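Local coordinates for protein LST4 (Kluyveromyces lactis, PDB 4ZY8), which is probably involved in amino-acid uptake and in protein trafficking from the Golgi to the plasma membrane, its longin domain being the part described here, at residues Val80-Ile85 with Pro108-Cys113; Ile85-Leu88 with Leu94-Ala97. All blocks are in the same frame, centred on the assembly; numbering follows the deposited sequence.

Contact 1: Val80-Ile85 with Pro108-Cys113; sequences VLFTRI and PVLTEC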
ATOM      1  N   VAL A  80      -4.134  -3.204 -11.993  1.00 45.28           N
ATOM      2  CA  VAL A  80      -3.368  -4.094 -11.141  1.00 40.21           C
ATOM      3  C   VAL A  80      -3.183  -3.427  -9.785  1.00 39.07           C
ATOM      4  O   VAL A  80      -2.921  -2.235  -9.719  1.00 35.76           O
ATOM      5  CB  VAL A  80      -2.007  -4.448 -11.795  1.00 41.20           C
ATOM      6  CG1 VAL A  80      -0.916  -4.534 -10.774  1.00 44.36           C
ATOM      7  CG2 VAL A  80      -2.131  -5.741 -12.577  1.00 44.01           C
ATOM      8  N   LEU A  81      -3.384  -4.187  -8.713  1.00 35.71           N
ATOM      9  CA  LEU A  81      -3.245  -3.678  -7.354  1.00 40.17           C
ATOM     10  C   LEU A  81      -2.070  -4.355  -6.661  1.00 38.08           C
ATOM     11  O   LEU A  81      -2.063  -5.583  -6.542  1.00 36.12           O
ATOM     12  CB  LEU A  81      -4.549  -3.902  -6.565  1.00 40.90           C
ATOM     13  CG  LEU A  81      -4.630  -3.495  -5.088  1.00 46.47           C
ATOM     14  CD1 LEU A  81      -4.656  -1.983  -4.944  1.00 41.54           C
ATOM     15  CD2 LEU A  81      -5.875  -4.097  -4.419  1.00 45.44           C
ATOM     16  N   PHE A  82      -1.058  -3.590  -6.245  1.00 31.09           N
ATOM     17  CA  PHE A  82       0.007  -4.206  -5.463  1.00 33.44           C
ATOM     18  C   PHE A  82       0.043  -3.653  -4.044  1.00 33.23           C
ATOM     19  O   PHE A  82      -0.048  -2.448  -3.819  1.00 31.28           O
ATOM     20  CB  PHE A  82       1.379  -4.098  -6.160  1.00 29.03           C
ATOM     21  CG  PHE A  82       1.873  -2.685  -6.442  1.00 31.59           C
ATOM     22  CD1 PHE A  82       2.807  -2.083  -5.610  1.00 30.22           C
ATOM     23  CD2 PHE A  82       1.466  -1.998  -7.573  1.00 33.78           C
ATOM     24  CE1 PHE A  82       3.306  -0.803  -5.884  1.00 28.82           C
ATOM     25  CE2 PHE A  82       1.959  -0.716  -7.865  1.00 28.80           C
ATOM     26  CZ  PHE A  82       2.883  -0.125  -7.017  1.00 26.75           C
ATOM     27  N   THR A  83       0.148  -4.573  -3.096  1.00 28.61           N
ATOM     28  CA  THR A  83      -0.025  -4.274  -1.681  1.00 33.87           C
ATOM     29  C   THR A  83       1.114  -4.795  -0.813  1.00 32.51           C
ATOM     30  O   THR A  83       1.444  -5.973  -0.858  1.00 39.05           O
ATOM     31  CB  THR A  83      -1.346  -4.907  -1.144  1.00 36.47           C
ATOM     32  OG1 THR A  83      -2.463  -4.317  -1.802  1.00 36.91           O
ATOM     33  CG2 THR A  83      -1.491  -4.685   0.369  1.00 39.31           C
ATOM     34  N   ARG A  84       1.678  -3.917   0.001  1.00 32.81           N
ATOM     35  CA  ARG A  84       2.566  -4.315   1.087  1.00 30.49           C
ATOM     36  C   ARG A  84       1.755  -4.333   2.370  1.00 34.30           C
ATOM     37  O   ARG A  84       1.205  -3.305   2.771  1.00 29.66           O
ATOM     38  CB  ARG A  84       3.742  -3.343   1.212  1.00 27.93           C
ATOM     39  CG  ARG A  84       4.505  -3.372   2.557  1.00 35.70           C
ATOM     40  CD  ARG A  84       5.291  -4.675   2.780  1.00 35.16           C
ATOM     41  NE  ARG A  84       6.197  -4.991   1.659  1.00 28.56           N
ATOM     42  CZ  ARG A  84       7.493  -4.695   1.591  1.00 29.32           C
ATOM     43  NH1 ARG A  84       8.105  -4.045   2.580  1.00 29.66           N
ATOM     44  NH2 ARG A  84       8.181  -5.059   0.512  1.00 29.17           N
ATOM     45  N   ILE A  85       1.689  -5.477   3.038  1.00 31.31           N
ATOM     46  CA  ILE A  85       0.916  -5.529   4.267  1.00 30.90           C
ATOM     47  C   ILE A  85       1.854  -6.021   5.376  1.00 32.39           C
ATOM     48  O   ILE A  85       2.677  -6.887   5.146  1.00 35.27           O
ATOM     49  CB  ILE A  85      -0.355  -6.409   4.081  1.00 39.85           C
ATOM     50  CG1 ILE A  85      -1.316  -6.291   5.254  1.00 46.22           C
ATOM     51  CG2 ILE A  85      -0.014  -7.858   3.743  1.00 41.35           C
ATOM     52  CD1 ILE A  85      -2.707  -6.765   4.881  1.00 47.42           C
ATOM     53  N   PRO A 108       4.038  -5.946 -16.653  1.00 35.02           N
ATOM     54  CA  PRO A 108       5.383  -6.412 -17.041  1.00 39.44           C
ATOM     55  C   PRO A 108       6.547  -5.603 -16.423  1.00 41.65           C
ATOM     56  O   PRO A 108       7.553  -6.172 -16.002  1.00 39.80           O
ATOM     57  CB  PRO A 108       5.391  -6.232 -18.569  1.00 39.91           C
ATOM     58  CG  PRO A 108       3.974  -6.231 -18.970  1.00 42.86           C
ATOM     59  CD  PRO A 108       3.211  -5.625 -17.834  1.00 37.32           C
ATOM     60  N   VAL A 109       6.406  -4.287 -16.371  1.00 38.78           N
ATOM     61  CA  VAL A 109       7.454  -3.434 -15.804  1.00 39.28           C
ATOM     62  C   VAL A 109       7.507  -3.570 -14.277  1.00 37.10           C
ATOM     63  O   VAL A 109       8.577  -3.654 -13.671  1.00 36.97           O
ATOM     64  CB  VAL A 109       7.225  -1.962 -16.191  1.00 41.17           C
ATOM     65  CG1 VAL A 109       8.318  -1.091 -15.606  1.00 39.06           C
ATOM     66  CG2 VAL A 109       7.215  -1.823 -17.715  1.00 44.37           C
ATOM     67  N   LEU A 110       6.328  -3.602 -13.671  1.00 35.41           N
ATOM     68  CA  LEU A 110       6.206  -3.797 -12.248  1.00 37.08           C
ATOM     69  C   LEU A 110       6.927  -5.076 -11.834  1.00 38.14           C
ATOM     70  O   LEU A 110       7.631  -5.085 -10.837  1.00 38.68           O
ATOM     71  CB  LEU A 110       4.732  -3.834 -11.835  1.00 32.95           C
ATOM     72  CG  LEU A 110       4.481  -4.060 -10.350  1.00 36.05           C
ATOM     73  CD1 LEU A 110       5.049  -2.901  -9.524  1.00 40.20           C
ATOM     74  CD2 LEU A 110       2.997  -4.265 -10.063  1.00 40.64           C
ATOM     75  N   THR A 111       6.776  -6.149 -12.610  1.00 37.65           N
ATOM     76  CA  THR A 111       7.403  -7.405 -12.232  1.00 33.55           C
ATOM     77  C   THR A 111       8.894  -7.372 -12.594  1.00 34.45           C
ATOM     78  O   THR A 111       9.724  -7.854 -11.823  1.00 37.94           O
ATOM     79  CB  THR A 111       6.666  -8.643 -12.863  1.00 38.73           C
ATOM     80  OG1 THR A 111       6.545  -8.500 -14.278  1.00 40.76           O
ATOM     81  CG2 THR A 111       5.266  -8.775 -12.288  1.00 42.32           C
ATOM     82  N   GLU A 112       9.254  -6.710 -13.693  1.00 36.36           N
ATOM     83  CA  GLU A 112      10.671  -6.565 -14.053  1.00 42.17           C
ATOM     84  C   GLU A 112      11.457  -5.749 -13.027  1.00 39.01           C
ATOM     85  O   GLU A 112      12.607  -6.053 -12.729  1.00 40.64           O
ATOM     86  CB  GLU A 112      10.817  -5.886 -15.420  1.00 42.85           C
ATOM     87  CG  GLU A 112      10.632  -6.809 -16.605  1.00 48.64           C
ATOM     88  CD  GLU A 112      10.426  -6.038 -17.895  1.00 57.01           C
ATOM     89  OE1 GLU A 112      10.411  -4.782 -17.836  1.00 55.88           O
ATOM     90  OE2 GLU A 112      10.262  -6.687 -18.957  1.00 59.12           O
ATOM     91  N   CYS A 113      10.825  -4.714 -12.491  1.00 35.61           N
ATOM     92  CA  CYS A 113      11.483  -3.801 -11.559  0.88 36.80           C
ATOM     93  C   CYS A 113      11.211  -4.145 -10.100  1.00 34.86           C
ATOM     94  O   CYS A 113      11.591  -3.383  -9.221  1.00 35.03           O
ATOM     95  CB  CYS A 113      11.025  -2.348 -11.812  0.88 38.51           C
ATOM     96  SG  CYS A 113      11.684  -1.586 -13.338  0.88 62.58           S
TER

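Contact 2: Ile85-Leu88 with Leu94-Ala97; sequences IFYL and LRIA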
ATOM      1  N   ILE A  85       1.689  -5.477   3.038  1.00 31.31           N
ATOM      2  CA  ILE A  85       0.916  -5.529   4.267  1.00 30.90           C
ATOM      3  C   ILE A  85       1.854  -6.021   5.376  1.00 32.39           C
ATOM      4  O   ILE A  85       2.677  -6.887   5.146  1.00 35.27           O
ATOM      5  CB  ILE A  85      -0.355  -6.409   4.081  1.00 39.85           C
ATOM      6  CG1 ILE A  85      -1.316  -6.291   5.254  1.00 46.22           C
ATOM      7  CG2 ILE A  85      -0.014  -7.858   3.743  1.00 41.35           C
ATOM      8  CD1 ILE A  85      -2.707  -6.765   4.881  1.00 47.42           C
ATOM      9  N   PHE A  86       1.807  -5.387   6.540  1.00 26.97           N
ATOM     10  CA  PHE A  86       2.732  -5.702   7.629  1.00 31.56           C
ATOM     11  C   PHE A  86       2.098  -5.468   8.985  1.00 33.86           C
ATOM     12  O   PHE A  86       1.078  -4.790   9.089  1.00 29.37           O
ATOM     13  CB  PHE A  86       4.019  -4.875   7.523  1.00 36.83           C
ATOM     14  CG  PHE A  86       3.789  -3.387   7.478  1.00 34.68           C
ATOM     15  CD1 PHE A  86       3.499  -2.758   6.281  1.00 33.85           C
ATOM     16  CD2 PHE A  86       3.900  -2.619   8.627  1.00 30.84           C
ATOM     17  CE1 PHE A  86       3.284  -1.384   6.227  1.00 31.52           C
ATOM     18  CE2 PHE A  86       3.692  -1.247   8.586  1.00 32.75           C
ATOM     19  CZ  PHE A  86       3.381  -0.629   7.374  1.00 32.09           C
ATOM     20  N   TYR A  87       2.717  -5.998  10.018  1.00 33.67           N
ATOM     21  CA  TYR A  87       2.252  -5.852  11.376  1.00 39.35           C
ATOM     22  C   TYR A  87       3.034  -4.791  12.136  1.00 39.09           C
ATOM     23  O   TYR A  87       4.194  -4.607  11.890  1.00 40.65           O
ATOM     24  CB  TYR A  87       2.374  -7.186  12.100  1.00 41.65           C
ATOM     25  CG  TYR A  87       1.478  -8.259  11.567  1.00 43.99           C
ATOM     26  CD1 TYR A  87       1.878  -9.061  10.532  1.00 42.19           C
ATOM     27  CD2 TYR A  87       0.230  -8.466  12.101  1.00 41.63           C
ATOM     28  CE1 TYR A  87       1.063 -10.024  10.037  1.00 46.28           C
ATOM     29  CE2 TYR A  87      -0.593  -9.438  11.614  1.00 40.65           C
ATOM     30  CZ  TYR A  87      -0.171 -10.217  10.578  1.00 48.27           C
ATOM     31  OH  TYR A  87      -0.973 -11.184  10.089  1.00 41.16           O
ATOM     32  N   LEU A  88       2.409  -4.132  13.097  1.00 38.36           N
ATOM     33  CA  LEU A  88       3.113  -3.138  13.884  1.00 41.16           C
ATOM     34  C   LEU A  88       4.295  -3.727  14.585  1.00 47.85           C
ATOM     35  O   LEU A  88       5.312  -3.120  14.680  1.00 51.01           O
ATOM     36  CB  LEU A  88       2.201  -2.451  14.881  1.00 46.80           C
ATOM     37  CG  LEU A  88       2.866  -1.774  16.091  1.00 57.60           C
ATOM     38  CD1 LEU A  88       4.106  -0.967  15.781  1.00 43.18           C
ATOM     39  CD2 LEU A  88       1.901  -0.981  16.934  1.00 49.56           C
ATOM     40  N   LEU A  94      -2.887  -6.786  14.373  1.00 39.29           N
ATOM     41  CA  LEU A  94      -3.441  -5.786  13.457  1.00 42.86           C
ATOM     42  C   LEU A  94      -2.516  -5.489  12.278  1.00 43.77           C
ATOM     43  O   LEU A  94      -1.319  -5.297  12.466  1.00 44.40           O
ATOM     44  CB  LEU A  94      -3.740  -4.489  14.219  1.00 40.74           C
ATOM     45  CG  LEU A  94      -4.761  -4.567  15.362  1.00 52.71           C
ATOM     46  CD1 LEU A  94      -5.046  -3.185  15.902  1.00 54.39           C
ATOM     47  CD2 LEU A  94      -6.051  -5.192  14.858  1.00 48.39           C
ATOM     48  N   ARG A  95      -3.080  -5.364  11.083  1.00 47.49           N
ATOM     49  CA  ARG A  95      -2.272  -5.159   9.888  1.00 41.77           C
ATOM     50  C   ARG A  95      -2.381  -3.733   9.341  1.00 44.68           C
ATOM     51  O   ARG A  95      -3.419  -3.071   9.482  1.00 37.94           O
ATOM     52  CB  ARG A  95      -2.688  -6.159   8.805  1.00 46.25           C
ATOM     53  CG  ARG A  95      -2.335  -7.603   9.128  1.00 46.74           C
ATOM     54  CD  ARG A  95      -2.898  -8.566   8.104  1.00 45.16           C
ATOM     55  NE  ARG A  95      -4.350  -8.511   8.069  1.00 49.60           N
ATOM     56  CZ  ARG A  95      -5.093  -9.102   7.144  1.00 55.78           C
ATOM     57  NH1 ARG A  95      -4.508  -9.798   6.175  1.00 60.28           N
ATOM     58  NH2 ARG A  95      -6.418  -9.007   7.192  1.00 57.96           N
ATOM     59  N   ILE A  96      -1.273  -3.247   8.787  1.00 34.02           N
ATOM     60  CA  ILE A  96      -1.257  -2.003   8.039  1.00 33.53           C
ATOM     61  C   ILE A  96      -0.976  -2.345   6.587  1.00 35.63           C
ATOM     62  O   ILE A  96      -0.129  -3.195   6.302  1.00 32.16           O
ATOM     63  CB  ILE A  96      -0.197  -1.022   8.546  1.00 33.90           C
ATOM     64  CG1 ILE A  96      -0.516  -0.560   9.964  1.00 45.85           C
ATOM     65  CG2 ILE A  96      -0.102   0.181   7.627  1.00 37.11           C
ATOM     66  CD1 ILE A  96       0.534   0.391  10.522  1.00 44.44           C
ATOM     67  N   ALA A  97      -1.661  -1.681   5.665  1.00 30.02           N
ATOM     68  CA  ALA A  97      -1.437  -1.935   4.257  1.00 30.41           C
ATOM     69  C   ALA A  97      -1.069  -0.661   3.491  1.00 34.74           C
ATOM     70  O   ALA A  97      -1.624   0.431   3.718  1.00 28.82           O
ATOM     71  CB  ALA A  97      -2.656  -2.582   3.626  1.00 26.67           C
TER

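Contact 1: Val80-Ile85 with Pro108-Cys113
Phe82 CA and Leu110 CA, 9.2 Å apart, are the nearest CA pair, so strand and helix meet through side chains alone and no hydrogen bond crosses between them. From the helix a single residue, Leu110, reaches over, and its two methyl branches divide the work. Leu110 CD1 sits above the Phe82 ring, 4.1 Å from its centroid and only 11° off the ring normal, a CH-pi contact over the middle of the face. Leu110 CD2 drops toward the base of the same ring, 3.7 Å from Phe82 CD2, and also touches Val80, two residues back on the same side of the sheet, with Val80 CG1 4.0 Å from Leu110 CD2. With CG anti to the backbone N (chi1 179°) the leucine runs on toward Phe82, and chi2 of 63° sends CD2 toward the strand and CD1 over the ring. All three residues are buried, and the patch is small, 118 Å² summed over both sides. This is apolar packing of the short helix 107-112 beside the antiparallel sheet of the longin domain. Ile117 of helix 114-134 touches both Phe82 and Leu110, while Ile71 of strand 68-74 lies against Val80 and Phe82.

Contact 2: Ile85-Leu88 with Leu94-Ala97
A chi1 of 56° puts Phe86 CG between the backbone N and the carbonyl carbon, which turns the ring over Ile96; Tyr87 and Arg95 both have CG anti to the carbonyl carbon (chi1 -66° and -68°), and their side chains run the same way. Ile96 CB stands over one face of the Phe86 ring, offset toward the rim and 4.1 Å from the centroid, and Ile96 CG2 approaches Phe86 CZ to 3.6 Å. On the other side of the sheet Arg95 CG lies over a face of the phenol ring, 3.5 Å from Tyr87 CE2, a CH-pi contact by the arginine's aliphatic part. Two backbone bonds join Phe86 and Ile96, Phe86 N to Ile96 O at 2.9 Å and Ile96 N to Phe86 O at 2.8 Å. They define a hydrogen-bonded antiparallel pair near the turn end of the beta hairpin 79-87/95-103 in the longin sheet. Ile85 pairs with Ala97 next along, without hydrogen bonds between them, and Ile85 CD1 meets Arg95 CD at 3.7 Å. The Arg95 guanidinium forms a salt bridge with Glu18 through NH2. Leu132 of helix 114-134 packs on Ile96, and Phe55 of helix 47-55 touches Ile85 and Arg95 from the opposite face.

The centres of the two contacts are about 18 Å apart; both use strand 79-87, and Ile85 belongs to both ranges. In order, the chain runs through 80-85 and 85-88, makes the hairpin turn, returns through 94-97 on strand 95-103, and reaches 108-113 in helix 107-112. Contact 2 therefore joins adjacent strands within the sheet, while contact 1 ties that sheet to the helix following the hairpin in the longin domain. They touch where Ala97 CB packs against Thr83 CG2, at 4.0 Å. Helix 114-134 packs near both, which places it over the same side of the sheet as Phe82 and Phe86.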